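Local coordinates for 6-phospho-beta-d glycosidase (Streptococcus pyogenes, PDB 5FOO), which probably catalyses the hydrolysis of 6-phospho-beta-glucosides, releasing glucose 6-phosphate, as a glycoside hydrolase of family 1, at residues V157-E165 and D292-H300; N359-V369 and G407-W416. The protein carries 1 engineered substitution. All blocks are in the same frame, centred on the assembly; numbering follows the deposited sequence.

Interaction 1 of 2, residues V157-E165 and D292-H300. With JAZ (6-phosphocyclophellitol), chain G; EDO (1,2-ethanediol), chain H.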
# COMPACT_ATOMS: atom_id res chain seq x y z
N VAL A 157 -12.01 -11.02 11.42
CA VAL A 157 -11.63 -9.83 10.64
C VAL A 157 -12.86 -9.25 9.92
O VAL A 157 -13.52 -9.94 9.12
CB VAL A 157 -10.59 -10.19 9.55
CG1 VAL A 157 -10.24 -8.96 8.71
CG2 VAL A 157 -9.36 -10.82 10.19
N LYS A 158 -13.11 -7.98 10.20
CA LYS A 158 -14.19 -7.23 9.60
C LYS A 158 -13.74 -6.11 8.67
O LYS A 158 -14.57 -5.33 8.19
CB LYS A 158 -15.02 -6.59 10.73
CG LYS A 158 -15.68 -7.59 11.70
CD LYS A 158 -16.21 -8.87 11.06
CE LYS A 158 -17.18 -9.63 11.97
NZ LYS A 158 -17.67 -10.91 11.41
N ASP A 159 -12.44 -6.02 8.43
CA ASP A 159 -11.86 -4.90 7.71
C ASP A 159 -10.84 -5.42 6.72
O ASP A 159 -9.75 -5.84 7.11
CB ASP A 159 -11.18 -3.95 8.67
CG ASP A 159 -12.18 -3.20 9.54
OD1 ASP A 159 -12.82 -2.22 9.10
OD2 ASP A 159 -12.25 -3.62 10.72
N TRP A 160 -11.22 -5.40 5.45
CA TRP A 160 -10.51 -6.08 4.43
C TRP A 160 -10.10 -5.10 3.30
O TRP A 160 -10.85 -4.19 2.96
CB TRP A 160 -11.42 -7.15 3.84
CG TRP A 160 -11.73 -8.29 4.71
CD1 TRP A 160 -12.88 -8.45 5.46
CD2 TRP A 160 -10.93 -9.44 4.93
NE1 TRP A 160 -12.83 -9.65 6.14
CE2 TRP A 160 -11.66 -10.29 5.81
CE3 TRP A 160 -9.67 -9.84 4.51
CZ2 TRP A 160 -11.15 -11.52 6.25
CZ3 TRP A 160 -9.20 -11.09 4.94
CH2 TRP A 160 -9.92 -11.88 5.82
N PHE A 161 -8.95 -5.35 2.69
CA PHE A 161 -8.45 -4.59 1.57
C PHE A 161 -7.89 -5.51 0.50
O PHE A 161 -7.23 -6.47 0.80
CB PHE A 161 -7.46 -3.54 2.08
CG PHE A 161 -8.11 -2.44 2.86
CD1 PHE A 161 -8.68 -1.36 2.21
CD2 PHE A 161 -8.23 -2.53 4.23
CE1 PHE A 161 -9.38 -0.38 2.91
CE2 PHE A 161 -8.90 -1.54 4.95
CZ PHE A 161 -9.48 -0.48 4.31
N VAL A 162 -8.19 -5.24 -0.77
CA VAL A 162 -7.87 -6.21 -1.80
C VAL A 162 -6.38 -6.08 -2.24
O VAL A 162 -5.69 -7.08 -2.32
CB VAL A 162 -8.80 -6.14 -3.03
CG1 VAL A 162 -8.38 -7.22 -4.05
CG2 VAL A 162 -10.27 -6.41 -2.66
N HIS A 163 -5.92 -4.85 -2.53
CA HIS A 163 -4.54 -4.61 -2.89
C HIS A 163 -3.99 -3.43 -2.10
O HIS A 163 -4.72 -2.52 -1.68
CB HIS A 163 -4.42 -4.16 -4.35
CG HIS A 163 -5.07 -5.05 -5.37
ND1 HIS A 163 -4.58 -6.28 -5.69
CD2 HIS A 163 -6.09 -4.84 -6.20
CE1 HIS A 163 -5.30 -6.82 -6.65
NE2 HIS A 163 -6.24 -5.97 -6.97
N ASN A 164 -2.66 -3.43 -1.94
CA ASN A 164 -1.93 -2.22 -1.70
C ASN A 164 -1.37 -1.68 -3.02
O ASN A 164 -0.60 -2.38 -3.69
CB ASN A 164 -0.77 -2.50 -0.76
CG ASN A 164 0.08 -1.28 -0.53
OD1 ASN A 164 -0.23 -0.43 0.32
ND2 ASN A 164 1.16 -1.16 -1.29
N GLU A 165 -1.76 -0.48 -3.36
CA GLU A 165 -1.21 0.28 -4.49
C GLU A 165 -0.99 -0.52 -5.76
O GLU A 165 0.16 -0.78 -6.19
CB GLU A 165 0.08 1.00 -4.09
CG GLU A 165 -0.04 1.96 -2.95
CD GLU A 165 1.36 2.36 -2.36
OE1 GLU A 165 2.25 1.51 -1.89
OE2 GLU A 165 1.55 3.57 -2.34
N ASP A 292 -16.44 -0.25 -0.10
CA ASP A 292 -17.19 0.41 1.06
C ASP A 292 -16.40 1.61 1.55
O ASP A 292 -16.94 2.60 2.04
CB ASP A 292 -17.28 -0.58 2.22
CG ASP A 292 -18.07 -1.78 1.84
OD1 ASP A 292 -19.14 -1.49 1.33
OD2 ASP A 292 -17.68 -2.98 1.99
N TYR A 293 -15.09 1.52 1.41
CA TYR A 293 -14.19 2.52 1.92
C TYR A 293 -12.79 2.36 1.29
O TYR A 293 -12.54 1.40 0.55
CB TYR A 293 -14.14 2.47 3.46
CG TYR A 293 -13.69 1.25 4.17
CD1 TYR A 293 -13.21 0.13 3.54
CD2 TYR A 293 -13.71 1.24 5.58
CE1 TYR A 293 -12.79 -0.96 4.23
CE2 TYR A 293 -13.31 0.13 6.29
CZ TYR A 293 -12.80 -0.94 5.61
OH TYR A 293 -12.39 -2.04 6.30
N LEU A 294 -11.91 3.32 1.55
CA LEU A 294 -10.56 3.29 0.96
C LEU A 294 -9.52 3.48 1.99
O LEU A 294 -9.71 4.21 3.00
CB LEU A 294 -10.36 4.39 -0.05
CG LEU A 294 -11.10 4.21 -1.37
CD1 LEU A 294 -11.09 5.55 -2.09
CD2 LEU A 294 -10.59 3.08 -2.25
N GLY A 295 -8.38 2.88 1.72
CA GLY A 295 -7.15 3.39 2.30
C GLY A 295 -6.45 4.22 1.25
O GLY A 295 -6.42 3.84 0.05
N LEU A 296 -5.93 5.35 1.69
CA LEU A 296 -5.19 6.24 0.84
C LEU A 296 -3.81 6.42 1.41
O LEU A 296 -3.68 6.76 2.57
CB LEU A 296 -5.85 7.61 0.72
CG LEU A 296 -7.19 7.50 0.02
CD1 LEU A 296 -7.74 8.90 -0.14
CD2 LEU A 296 -7.12 6.82 -1.34
N ASN A 297 -2.79 6.11 0.61
CA ASN A 297 -1.38 6.19 1.02
C ASN A 297 -0.80 7.52 0.61
O ASN A 297 -1.04 8.01 -0.50
CB ASN A 297 -0.51 5.06 0.43
CG ASN A 297 -0.88 3.67 0.96
OD1 ASN A 297 -1.51 3.49 2.01
ND2 ASN A 297 -0.48 2.68 0.23
N PHE A 298 -0.07 8.12 1.54
CA PHE A 298 0.70 9.32 1.23
C PHE A 298 2.04 9.39 1.98
O PHE A 298 2.09 9.44 3.21
CB PHE A 298 -0.08 10.62 1.53
CG PHE A 298 0.71 11.80 1.20
CD1 PHE A 298 0.83 12.18 -0.13
CD2 PHE A 298 1.45 12.43 2.17
CE1 PHE A 298 1.64 13.24 -0.46
CE2 PHE A 298 2.25 13.48 1.87
CZ PHE A 298 2.38 13.88 0.54
N TYR A 299 3.12 9.46 1.22
CA TYR A 299 4.46 9.59 1.86
C TYR A 299 5.47 10.45 1.07
O TYR A 299 6.50 10.80 1.61
CB TYR A 299 5.04 8.20 2.15
CG TYR A 299 4.90 7.28 0.99
CD1 TYR A 299 3.72 6.57 0.80
CD2 TYR A 299 5.91 7.15 0.02
CE1 TYR A 299 3.54 5.74 -0.31
CE2 TYR A 299 5.73 6.32 -1.08
CZ TYR A 299 4.54 5.63 -1.24
OH TYR A 299 4.32 4.79 -2.29
N HIS A 300 5.14 10.83 -0.16
CA HIS A 300 5.71 12.05 -0.71
C HIS A 300 4.91 12.61 -1.84
O HIS A 300 4.29 11.86 -2.58
CB HIS A 300 7.14 11.79 -1.21
CG HIS A 300 7.21 10.82 -2.35
ND1 HIS A 300 7.01 11.20 -3.66
CD2 HIS A 300 7.49 9.51 -2.37
CE1 HIS A 300 7.17 10.15 -4.44
NE2 HIS A 300 7.48 9.12 -3.69
C2 JAZ G . 7.06 0.62 1.52
C3 JAZ G . 5.62 0.07 1.61
C4 JAZ G . 4.70 0.79 0.64
C5 JAZ G . 4.67 2.30 0.87
C6 JAZ G . 6.07 2.86 0.90
C7 JAZ G . 6.99 2.10 1.86
C8 JAZ G . 8.36 2.76 2.00
O9 JAZ G . 8.98 2.71 0.72
P10 JAZ G . 10.57 2.61 0.64
O11 JAZ G . 10.84 2.53 -0.82
O12 JAZ G . 11.09 1.57 1.54
O13 JAZ G . 11.07 3.86 1.22
O14 JAZ G . 6.61 2.89 -0.43
O15 JAZ G . 7.91 -0.01 2.48
O16 JAZ G . 5.68 -1.29 1.27
O17 JAZ G . 3.39 0.26 0.72
C1 EDO H . -15.52 -2.43 10.91
O1 EDO H . -15.00 -1.36 10.11
C2 EDO H . -16.82 -2.93 10.37
O2 EDO H . -16.90 -2.42 9.06
O HOH W 1 5.18 1.89 -2.76

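Interaction 2 of 2, residues N359-V369 and G407-W416. With JAZ (6-phosphocyclophellitol), chain G.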
# COMPACT_ATOMS: atom_id res chain seq x y z
N ASN A 359 -17.47 12.00 -0.75
CA ASN A 359 -17.02 11.85 0.62
C ASN A 359 -17.18 10.46 1.24
O ASN A 359 -17.45 10.37 2.46
CB ASN A 359 -17.77 12.88 1.49
CG ASN A 359 -16.94 13.42 2.63
OD1 ASN A 359 -15.70 13.32 2.68
ND2 ASN A 359 -17.63 14.04 3.54
N ILE A 360 -17.00 9.38 0.47
CA ILE A 360 -17.01 8.08 1.11
C ILE A 360 -15.95 7.91 2.25
O ILE A 360 -14.95 8.66 2.33
CB ILE A 360 -16.82 6.92 0.14
CG1 ILE A 360 -15.49 6.98 -0.56
CG2 ILE A 360 -17.97 6.83 -0.87
CD1 ILE A 360 -15.14 5.62 -1.11
N PRO A 361 -16.13 6.89 3.09
CA PRO A 361 -15.10 6.78 4.15
C PRO A 361 -13.72 6.39 3.64
O PRO A 361 -13.59 5.56 2.73
CB PRO A 361 -15.68 5.73 5.12
CG PRO A 361 -17.14 5.56 4.72
CD PRO A 361 -17.27 5.97 3.29
N TRP A 362 -12.70 6.98 4.26
CA TRP A 362 -11.30 6.64 3.93
C TRP A 362 -10.43 6.89 5.13
O TRP A 362 -10.80 7.65 6.01
CB TRP A 362 -10.85 7.49 2.72
CG TRP A 362 -10.74 8.96 3.03
CD1 TRP A 362 -11.78 9.86 3.07
CD2 TRP A 362 -9.56 9.70 3.36
NE1 TRP A 362 -11.31 11.10 3.40
CE2 TRP A 362 -9.96 11.04 3.58
CE3 TRP A 362 -8.20 9.38 3.49
CZ2 TRP A 362 -9.05 12.05 3.92
CZ3 TRP A 362 -7.30 10.37 3.84
CH2 TRP A 362 -7.73 11.70 4.04
N PHE A 363 -9.29 6.20 5.20
CA PHE A 363 -8.23 6.53 6.15
C PHE A 363 -6.82 6.64 5.52
O PHE A 363 -6.56 6.09 4.45
CB PHE A 363 -8.21 5.55 7.30
CG PHE A 363 -7.56 4.24 7.00
CD1 PHE A 363 -8.09 3.38 6.06
CD2 PHE A 363 -6.43 3.81 7.74
CE1 PHE A 363 -7.51 2.15 5.87
CE2 PHE A 363 -5.86 2.59 7.51
CZ PHE A 363 -6.42 1.74 6.59
N LEU A 364 -5.94 7.38 6.17
CA LEU A 364 -4.61 7.57 5.65
C LEU A 364 -3.84 6.36 6.08
O LEU A 364 -3.44 6.24 7.25
CB LEU A 364 -4.00 8.83 6.19
CG LEU A 364 -2.61 9.24 5.67
CD1 LEU A 364 -2.57 9.25 4.16
CD2 LEU A 364 -2.29 10.64 6.19
N SER A 365 -3.63 5.46 5.14
CA SER A 365 -3.27 4.08 5.42
C SER A 365 -1.78 3.80 5.46
O SER A 365 -1.36 2.69 5.88
CB SER A 365 -3.97 3.13 4.41
OG SER A 365 -3.96 3.73 3.10
N GLU A 366 -0.97 4.79 5.04
CA GLU A 366 0.48 4.61 5.07
C GLU A 366 1.11 6.01 5.03
O GLU A 366 1.04 6.68 4.04
CB GLU A 366 0.93 3.79 3.84
CG GLU A 366 2.43 3.60 3.66
CD GLU A 366 2.89 3.17 2.27
OE1 GLU A 366 2.20 3.39 1.27
OE2 GLU A 366 4.09 2.57 2.20
N ASN A 367 1.69 6.44 6.12
CA ASN A 367 2.31 7.75 6.14
C ASN A 367 3.47 7.57 7.05
O ASN A 367 3.27 7.13 8.14
CB ASN A 367 1.35 8.82 6.68
CG ASN A 367 1.99 10.16 6.82
OD1 ASN A 367 2.20 10.65 7.92
ND2 ASN A 367 2.32 10.75 5.70
N GLY A 368 4.68 7.90 6.59
CA GLY A 368 5.88 7.82 7.39
C GLY A 368 7.07 8.37 6.64
O GLY A 368 6.95 8.84 5.48
N VAL A 369 8.19 8.34 7.33
CA VAL A 369 9.46 8.89 6.84
C VAL A 369 10.60 7.92 7.21
O VAL A 369 10.69 7.42 8.34
CB VAL A 369 9.76 10.32 7.38
CG1 VAL A 369 9.93 10.36 8.89
CG2 VAL A 369 11.02 10.87 6.68
N GLY A 407 -14.56 18.85 6.69
CA GLY A 407 -15.65 17.97 6.27
C GLY A 407 -15.21 16.65 5.62
O GLY A 407 -16.09 15.82 5.34
N SER A 408 -13.90 16.41 5.41
CA SER A 408 -13.51 15.13 4.82
C SER A 408 -13.80 13.94 5.76
O SER A 408 -13.42 13.95 6.94
CB SER A 408 -12.03 15.09 4.40
OG SER A 408 -11.81 13.99 3.52
N ASN A 409 -14.35 12.89 5.20
CA ASN A 409 -14.74 11.73 5.96
C ASN A 409 -13.58 10.73 6.17
O ASN A 409 -13.62 9.57 5.74
CB ASN A 409 -15.90 11.14 5.20
CG ASN A 409 -16.66 10.05 5.94
OD1 ASN A 409 -16.55 9.88 7.10
ND2 ASN A 409 -17.42 9.30 5.20
N CYS A 410 -12.58 11.16 6.92
CA CYS A 410 -11.43 10.34 7.32
C CYS A 410 -11.60 9.69 8.71
O CYS A 410 -11.92 10.36 9.68
CB CYS A 410 -10.19 11.25 7.34
SG CYS A 410 -8.72 10.34 7.76
N PHE A 411 -11.38 8.40 8.82
CA PHE A 411 -11.69 7.70 10.07
C PHE A 411 -10.44 7.11 10.68
O PHE A 411 -10.53 6.40 11.68
CB PHE A 411 -12.76 6.60 9.82
CG PHE A 411 -12.33 5.53 8.85
CD1 PHE A 411 -11.51 4.47 9.26
CD2 PHE A 411 -12.69 5.61 7.50
CE1 PHE A 411 -11.09 3.47 8.37
CE2 PHE A 411 -12.33 4.59 6.61
CZ PHE A 411 -11.51 3.53 7.05
N GLY A 412 -9.24 7.41 10.15
CA GLY A 412 -8.03 6.82 10.76
C GLY A 412 -6.67 7.21 10.18
O GLY A 412 -6.62 7.82 9.12
N TYR A 413 -5.60 6.84 10.89
CA TYR A 413 -4.22 7.17 10.52
C TYR A 413 -3.31 6.04 10.94
O TYR A 413 -3.28 5.61 12.09
CB TYR A 413 -3.84 8.44 11.23
CG TYR A 413 -2.43 8.89 10.99
CD1 TYR A 413 -2.05 9.50 9.79
CD2 TYR A 413 -1.47 8.72 11.94
CE1 TYR A 413 -0.76 9.94 9.61
CE2 TYR A 413 -0.20 9.16 11.75
CZ TYR A 413 0.16 9.75 10.59
OH TYR A 413 1.49 10.14 10.48
N HIS A 414 -2.62 5.47 9.97
CA HIS A 414 -1.69 4.39 10.18
C HIS A 414 -0.26 4.90 9.75
O HIS A 414 -0.02 5.29 8.62
CB HIS A 414 -2.13 3.14 9.37
CG HIS A 414 -3.04 2.20 10.10
ND1 HIS A 414 -3.31 0.93 9.65
CD2 HIS A 414 -3.71 2.33 11.28
CE1 HIS A 414 -4.11 0.32 10.50
NE2 HIS A 414 -4.37 1.16 11.50
N VAL A 415 0.68 4.82 10.68
CA VAL A 415 2.05 5.12 10.45
C VAL A 415 2.71 3.92 9.69
O VAL A 415 2.63 2.77 10.11
CB VAL A 415 2.82 5.35 11.76
CG1 VAL A 415 4.27 5.69 11.42
CG2 VAL A 415 2.21 6.48 12.58
N TRP A 416 3.40 4.23 8.60
CA TRP A 416 4.37 3.31 8.04
C TRP A 416 5.76 3.47 8.71
O TRP A 416 6.33 4.56 8.56
CB TRP A 416 4.51 3.44 6.54
CG TRP A 416 5.32 2.28 6.04
CD1 TRP A 416 6.71 2.19 5.95
CD2 TRP A 416 4.81 1.08 5.64
NE1 TRP A 416 7.06 0.93 5.54
CE2 TRP A 416 5.92 0.24 5.30
CE3 TRP A 416 3.51 0.59 5.49
CZ2 TRP A 416 5.74 -1.05 4.86
CZ3 TRP A 416 3.33 -0.69 5.03
CH2 TRP A 416 4.42 -1.50 4.70
C2 JAZ G . 7.06 0.62 1.52
C3 JAZ G . 5.62 0.07 1.61
C4 JAZ G . 4.70 0.79 0.64
C5 JAZ G . 4.67 2.30 0.87
C6 JAZ G . 6.07 2.86 0.90
C7 JAZ G . 6.99 2.10 1.86
C8 JAZ G . 8.36 2.76 2.00
O9 JAZ G . 8.98 2.71 0.72
P10 JAZ G . 10.57 2.61 0.64
O11 JAZ G . 10.84 2.53 -0.82
O12 JAZ G . 11.09 1.57 1.54
O13 JAZ G . 11.07 3.86 1.22
O14 JAZ G . 6.61 2.89 -0.43
O15 JAZ G . 7.91 -0.01 2.48
O16 JAZ G . 5.68 -1.29 1.27
O17 JAZ G . 3.39 0.26 0.72
O HOH W 2 -2.98 0.79 6.94
O HOH W 3 7.86 6.57 9.96

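Interaction 1 of 2, residues V157-E165 and D292-H300
Y293 reaches D159 and F161 across the inside of a TIM barrel, while N297 and Y299 meet N164 and E165 at its catalytic end. Strands 159-161 and 293-297 are not sheet neighbours: strand 218-224 runs between them, and their axes come no closer than 8.7 Å, so side chains make the contact. CG of Y293 lies between its backbone N and carbonyl carbon (chi1 61°), which carries the ring across to F161 and its OH to D159. OH of Y293 donates to OD1 of D159 at 2.8 Å, on the lone pair facing away from OD2. Ring and carboxylate are nearly coplanar, 23° apart; OD1 also accepts a hydrogen bond from O1 of 1,2-ethanediol, probably from the crystallisation liquor, and OD2 is salt-bridged to R112. The rings of F161 and Y293 are almost parallel, at 10°, but slid apart, with centroids 4.9 Å distant. Overlap is slight; CZ of F161 comes 3.3 Å from CE1 of Y293.

Toward the pocket, two amides cross at about a right angle. ND2 of N297 gives a hydrogen in its own amide plane to OD1 of N164 at 3.1 Å; OD1 of N297 is bound to S365, which fixes the flip of the donor. N164 donates from ND2 to OE1 of E165 at 2.9 Å; N297 is thus a second-shell residue positioning N164, which helps to set the carboxylate. Position after the fourth strand is consistent with E165 being the family 1 acid/base. O17 of 6-phosphocyclophellitol donates to OE1 of E165 at 3.1 Å. OE2, also bonded by N224, lies in plane at the edge of the Y299 ring, with OH of Y299 at 3.0 Å. One water is hydrogen-bonded to Y299 OH, ligand O14 and E165 OE1, donating to the last.

Interaction 2 of 2, residues N359-V369 and G407-W416
N409 and N359 grip each other where two neighbouring parallel strands, the seventh and eighth of the TIM barrel, begin. ND2 of N409 donates to O of N359 at 2.9 Å, nearly straight at 162° and in the carbonyl plane. The side chain of N359 answers with both ends: OD1 takes N of N409, and ND2 binds O of G407. Farther along, OH of Y413 gives its proton to OD1 of N367 at 2.7 Å, in the carbonyl plane on a lone pair. The Y413 ring leaves opposite the backbone N (chi1 178°), which lays it beside L364 and toward that amide. NE1 of W362 meets OG of S408 at 2.9 Å in the indole plane, and this hydroxyl is also bonded to O of A350.

Backbone bonds join strands 362-367 and 410-416 as the two ends of a beta-alpha-beta unit spanning helix 387-405. Two beta bulges shift their pairing, one between W362 and L364 and one between L364 and N367.

Packing follows the same line. SG of C410 sits over the six-membered ring of W362, 4.1 Å from its centroid. F363 sets CB over the face of F411, 3.9 Å from the ring centroid, and turns its edge to the face of H414 in a T-shaped pair at 90°. NE2 of H414 is held by S72, while a water links ND1 to O of S365. At the pocket end, CG of E366 touches CB of W416 at 3.6 Å, and the indole face covers E366 OE2, which is covalently bonded to C5 of 6-phosphocyclophellitol at 1.5 Å.

How the interactions relate
Interactions 1 and 2 adjoin in the same barrel sheet: strands 293-297 and 362-367 are neighbours, and the centres of the two contacts lie about 9 Å apart. OG of S365 stands 2.7 Å from OD1 of N297, and ND2 of N367 2.8 Å from O of F298; both are probable hydrogen bonds. Each contact delivers one carboxylate to the ligand. CD of E165 and CD of E366 are 4.9 Å apart, consistent with the acid/base and nucleophile of a retaining family 1 enzyme, and the covalent adduct identifies E366 as the nucleophile. Y299, from interaction 1, reaches both, its CE1 lying 3.1 Å from OE1 of E366.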